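PDB 3DR2: exported gluconolactonase, which hydrolyses glucono-1,5-lactone to gluconate as a calcium-binding gluconolactonase of the SMP-30 family, probably in secondary pathways of glucose metabolism. Local coordinates for residues G249-C261 and L270-F284. Residues are numbered along the deposited sequence; the frame is centred on the assembly and turned at random.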
loop_
_atom_site.group_PDB
_atom_site.type_symbol
_atom_site.label_atom_id
_atom_site.label_comp_id
_atom_site.label_asym_id
_atom_site.label_seq_id
_atom_site.Cartn_x
_atom_site.Cartn_y
_atom_site.Cartn_z
ATOM N N GLY A 249 -22.039 -3.503 28.238
ATOM C CA GLY A 249 -22.175 -4.546 29.241
ATOM C C GLY A 249 -20.854 -4.933 29.886
ATOM O O GLY A 249 -20.825 -5.705 30.850
ATOM N N GLY A 250 -19.756 -4.409 29.348
ATOM C CA GLY A 250 -18.447 -4.708 29.900
ATOM C C GLY A 250 -17.680 -5.805 29.189
ATOM O O GLY A 250 -16.557 -6.134 29.578
ATOM N N TRP A 251 -18.274 -6.389 28.153
ATOM C CA TRP A 251 -17.588 -7.439 27.412
ATOM C C TRP A 251 -16.535 -6.805 26.524
ATOM O O TRP A 251 -16.744 -5.729 25.967
ATOM C CB TRP A 251 -18.557 -8.216 26.525
ATOM C CG TRP A 251 -19.543 -9.062 27.252
ATOM C CD1 TRP A 251 -19.638 -9.252 28.602
ATOM C CD2 TRP A 251 -20.591 -9.832 26.661
ATOM N NE1 TRP A 251 -20.688 -10.095 28.888
ATOM C CE2 TRP A 251 -21.289 -10.465 27.714
ATOM C CE3 TRP A 251 -21.011 -10.049 25.342
ATOM C CZ2 TRP A 251 -22.386 -11.301 27.487
ATOM C CZ3 TRP A 251 -22.101 -10.881 25.115
ATOM C CH2 TRP A 251 -22.776 -11.497 26.185
ATOM N N LEU A 252 -15.405 -7.486 26.390
ATOM C CA LEU A 252 -14.320 -6.996 25.559
ATOM C C LEU A 252 -14.238 -7.858 24.299
ATOM O O LEU A 252 -14.025 -9.071 24.370
ATOM C CB LEU A 252 -13.002 -7.038 26.344
ATOM C CG LEU A 252 -11.773 -6.392 25.698
ATOM C CD1 LEU A 252 -10.776 -6.005 26.770
ATOM C CD2 LEU A 252 -11.146 -7.340 24.694
ATOM N N TRP A 253 -14.439 -7.219 23.151
ATOM C CA TRP A 253 -14.390 -7.885 21.850
ATOM C C TRP A 253 -13.032 -7.550 21.261
ATOM O O TRP A 253 -12.755 -6.393 20.931
ATOM C CB TRP A 253 -15.509 -7.362 20.942
ATOM C CG TRP A 253 -16.894 -7.513 21.536
ATOM C CD1 TRP A 253 -17.331 -7.017 22.731
ATOM C CD2 TRP A 253 -18.007 -8.212 20.963
ATOM N NE1 TRP A 253 -18.644 -7.365 22.942
ATOM C CE2 TRP A 253 -19.086 -8.099 21.873
ATOM C CE3 TRP A 253 -18.200 -8.925 19.771
ATOM C CZ2 TRP A 253 -20.343 -8.673 21.629
ATOM C CZ3 TRP A 253 -19.454 -9.497 19.525
ATOM C CH2 TRP A 253 -20.507 -9.366 20.454
ATOM N N SER A 254 -12.193 -8.570 21.115
ATOM C CA SER A 254 -10.839 -8.370 20.622
ATOM C C SER A 254 -10.481 -9.065 19.327
ATOM O O SER A 254 -10.932 -10.176 19.046
ATOM C CB SER A 254 -9.844 -8.817 21.692
ATOM O OG SER A 254 -8.517 -8.739 21.214
ATOM N N SER A 255 -9.643 -8.404 18.544
ATOM C CA SER A 255 -9.172 -8.980 17.296
ATOM C C SER A 255 -8.181 -10.087 17.652
ATOM O O SER A 255 -7.694 -10.161 18.784
ATOM C CB SER A 255 -8.456 -7.915 16.462
ATOM O OG SER A 255 -7.325 -7.411 17.164
ATOM N N SER A 256 -7.907 -10.952 16.684
ATOM C CA SER A 256 -6.950 -12.041 16.839
ATOM C C SER A 256 -6.615 -12.547 15.440
ATOM O O SER A 256 -7.173 -12.067 14.451
ATOM C CB SER A 256 -7.521 -13.175 17.701
ATOM O OG SER A 256 -8.575 -13.851 17.041
ATOM N N GLY A 257 -5.709 -13.513 15.353
ATOM C CA GLY A 257 -5.315 -14.025 14.056
ATOM C C GLY A 257 -6.405 -14.759 13.299
ATOM O O GLY A 257 -6.342 -14.865 12.075
ATOM N N THR A 258 -7.413 -15.242 14.018
ATOM C CA THR A 258 -8.488 -16.011 13.399
ATOM C C THR A 258 -9.866 -15.361 13.422
ATOM O O THR A 258 -10.822 -15.913 12.870
ATOM C CB THR A 258 -8.609 -17.389 14.064
ATOM O OG1 THR A 258 -8.884 -17.223 15.461
ATOM C CG2 THR A 258 -7.323 -18.172 13.899
ATOM N N GLY A 259 -9.973 -14.196 14.050
ATOM C CA GLY A 259 -11.256 -13.519 14.125
ATOM C C GLY A 259 -11.367 -12.727 15.409
ATOM O O GLY A 259 -10.349 -12.352 15.986
ATOM N N VAL A 260 -12.590 -12.473 15.862
ATOM C CA VAL A 260 -12.795 -11.714 17.094
ATOM C C VAL A 260 -13.162 -12.608 18.279
ATOM O O VAL A 260 -14.022 -13.483 18.172
ATOM C CB VAL A 260 -13.893 -10.637 16.911
ATOM C CG1 VAL A 260 -14.299 -10.056 18.265
ATOM C CG2 VAL A 260 -13.374 -9.527 16.006
ATOM N N CYS A 261 -12.487 -12.383 19.402
ATOM C CA CYS A 261 -12.729 -13.140 20.628
ATOM C C CYS A 261 -13.511 -12.243 21.569
ATOM O O CYS A 261 -13.246 -11.044 21.653
ATOM C CB CYS A 261 -11.407 -13.537 21.300
ATOM S SG CYS A 261 -10.336 -14.619 20.334
ATOM N N LEU A 270 -15.955 -15.998 26.052
ATOM C CA LEU A 270 -17.362 -16.306 25.822
ATOM C C LEU A 270 -17.640 -16.930 24.459
ATOM O O LEU A 270 -18.627 -17.648 24.291
ATOM C CB LEU A 270 -18.197 -15.030 25.981
ATOM C CG LEU A 270 -18.010 -14.285 27.307
ATOM C CD1 LEU A 270 -18.927 -13.068 27.367
ATOM C CD2 LEU A 270 -18.301 -15.234 28.460
ATOM N N GLY A 271 -16.777 -16.657 23.487
ATOM C CA GLY A 271 -16.980 -17.212 22.163
ATOM C C GLY A 271 -16.035 -16.599 21.152
ATOM O O GLY A 271 -15.273 -15.690 21.475
ATOM N N HIS A 272 -16.108 -17.084 19.919
ATOM C CA HIS A 272 -15.236 -16.610 18.854
ATOM C C HIS A 272 -16.015 -16.350 17.565
ATOM O O HIS A 272 -16.909 -17.120 17.197
ATOM C CB HIS A 272 -14.139 -17.657 18.631
ATOM C CG HIS A 272 -13.162 -17.313 17.553
ATOM N ND1 HIS A 272 -13.272 -17.797 16.268
ATOM C CD2 HIS A 272 -12.036 -16.560 17.577
ATOM C CE1 HIS A 272 -12.256 -17.360 15.546
ATOM N NE2 HIS A 272 -11.490 -16.607 16.316
ATOM N N ILE A 273 -15.678 -15.251 16.894
ATOM C CA ILE A 273 -16.317 -14.880 15.634
ATOM C C ILE A 273 -15.270 -14.996 14.530
ATOM O O ILE A 273 -14.442 -14.100 14.344
ATOM C CB ILE A 273 -16.855 -13.427 15.683
ATOM C CG1 ILE A 273 -17.957 -13.322 16.738
ATOM C CG2 ILE A 273 -17.385 -13.016 14.305
ATOM C CD1 ILE A 273 -18.400 -11.906 17.051
ATOM N N PRO A 274 -15.279 -16.115 13.790
ATOM C CA PRO A 274 -14.302 -16.297 12.716
ATOM C C PRO A 274 -14.371 -15.217 11.649
ATOM O O PRO A 274 -15.443 -14.695 11.345
ATOM C CB PRO A 274 -14.663 -17.670 12.149
ATOM C CG PRO A 274 -15.235 -18.384 13.329
ATOM C CD PRO A 274 -16.107 -17.323 13.951
ATOM N N THR A 275 -13.210 -14.884 11.094
ATOM C CA THR A 275 -13.111 -13.904 10.021
ATOM C C THR A 275 -12.217 -14.551 8.962
ATOM O O THR A 275 -11.294 -15.293 9.296
ATOM C CB THR A 275 -12.487 -12.590 10.509
ATOM O OG1 THR A 275 -12.408 -11.676 9.414
ATOM C CG2 THR A 275 -11.106 -12.827 11.056
ATOM N N PRO A 276 -12.477 -14.278 7.673
ATOM C CA PRO A 276 -11.685 -14.859 6.579
ATOM C C PRO A 276 -10.169 -14.653 6.575
ATOM O O PRO A 276 -9.443 -15.425 5.953
ATOM C CB PRO A 276 -12.371 -14.321 5.316
ATOM C CG PRO A 276 -13.117 -13.111 5.779
ATOM C CD PRO A 276 -13.592 -13.468 7.155
ATOM N N GLY A 277 -9.696 -13.623 7.267
ATOM C CA GLY A 277 -8.268 -13.363 7.340
ATOM C C GLY A 277 -7.957 -12.808 8.716
ATOM O O GLY A 277 -8.858 -12.650 9.529
ATOM N N THR A 278 -6.692 -12.519 8.995
ATOM C CA THR A 278 -6.335 -11.970 10.297
ATOM C C THR A 278 -7.143 -10.698 10.530
ATOM O O THR A 278 -7.383 -9.936 9.595
ATOM C CB THR A 278 -4.833 -11.626 10.360
ATOM O OG1 THR A 278 -4.066 -12.828 10.220
ATOM C CG2 THR A 278 -4.489 -10.955 11.687
ATOM N N ALA A 279 -7.587 -10.485 11.763
ATOM C CA ALA A 279 -8.343 -9.285 12.097
ATOM C C ALA A 279 -7.416 -8.348 12.861
ATOM O O ALA A 279 -6.701 -8.776 13.765
ATOM C CB ALA A 279 -9.557 -9.634 12.949
ATOM N N SER A 280 -7.443 -7.068 12.508
ATOM C CA SER A 280 -6.575 -6.080 13.149
ATOM C C SER A 280 -7.242 -5.206 14.203
ATOM O O SER A 280 -6.573 -4.687 15.095
ATOM C CB SER A 280 -5.969 -5.161 12.087
ATOM O OG SER A 280 -6.984 -4.349 11.500
ATOM N N ASN A 281 -8.557 -5.034 14.110
ATOM C CA ASN A 281 -9.244 -4.161 15.053
ATOM C C ASN A 281 -10.752 -4.339 14.898
ATOM O O ASN A 281 -11.217 -5.022 13.986
ATOM C CB ASN A 281 -8.873 -2.703 14.740
ATOM C CG ASN A 281 -8.815 -1.825 15.974
ATOM O OD1 ASN A 281 -9.686 -1.887 16.831
ATOM N ND2 ASN A 281 -7.783 -0.985 16.058
ATOM N N CYS A 282 -11.513 -3.739 15.803
ATOM C CA CYS A 282 -12.965 -3.806 15.719
ATOM C C CYS A 282 -13.595 -2.721 16.571
ATOM O O CYS A 282 -12.948 -2.160 17.460
ATOM C CB CYS A 282 -13.490 -5.192 16.130
ATOM S SG CYS A 282 -13.152 -5.726 17.839
ATOM N N THR A 283 -14.854 -2.412 16.283
ATOM C CA THR A 283 -15.572 -1.383 17.023
ATOM C C THR A 283 -17.061 -1.553 16.732
ATOM O O THR A 283 -17.439 -2.248 15.788
ATOM C CB THR A 283 -15.112 0.041 16.583
ATOM O OG1 THR A 283 -15.470 1.002 17.587
ATOM C CG2 THR A 283 -15.767 0.441 15.257
ATOM N N PHE A 284 -17.900 -0.940 17.557
ATOM C CA PHE A 284 -19.343 -1.012 17.358
ATOM C C PHE A 284 -19.846 0.327 16.870
ATOM O O PHE A 284 -19.145 1.341 16.963
ATOM C CB PHE A 284 -20.073 -1.309 18.667
ATOM C CG PHE A 284 -20.088 -2.754 19.044
ATOM C CD1 PHE A 284 -19.133 -3.272 19.903
ATOM C CD2 PHE A 284 -21.071 -3.598 18.542
ATOM C CE1 PHE A 284 -19.157 -4.619 20.262
ATOM C CE2 PHE A 284 -21.104 -4.945 18.893
ATOM C CZ PHE A 284 -20.145 -5.454 19.756
#
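Val260 and Ile273 exchange both backbone hydrogen bonds of an antiparallel pair, the shorter running from Ile273 N to Val260 O at 2.7 Å. They illustrate how neighbouring strands within one propeller blade are stitched together. Beyond this pair the strands stay in register through Gly259 opposite Pro274, and Thr275 N reaches Thr258 O at 3.1 Å. The loop after the second strand is tied back as well, because Ala279 N donates to Ser256 O.

On the face shared by Cys261 and His272, the imidazole has its CG anti to the backbone N (chi1 180°), which brings the ring across to Thr258 in the loop leading into strand 259-261. There His272 NE2 makes a weak bond to Thr258 OG1, 2.8 Å long but bent to 122°, while Cys261 SG lies in the ring plane at the edge of the imidazole.

The other side of the sheet is apolar and aromatic, and here the blade packs on the next. Phe284 points its CZ corner at the face of Trp253, 3.5 Å from CE2, in a T-shaped stack with the planes at 90°. Ile273 CD1 meets the rim of the same indole at CZ3, while Trp253 NE1 is hydrogen-bonded to Asp247 OD1, which helps fix the ring's rotation. Cys282 directs its SG between strands, toward Val260 CG2 and the backbone of Trp253. Farther out, within the first blade, Leu270 CD1 sits over the five-membered ring of Trp251 as a CH-pi contact, 3.6 Å from the centroid, next to helix 26-32.

Strands 252-254, 259-263 and 269-274 belong to one blade and 281-284 begins the neighbouring one, near whose start Asn281 ND2 bonds to the calcium ligand Glu48: the blade-to-blade packing of a six-bladed beta-propeller around its central metal site.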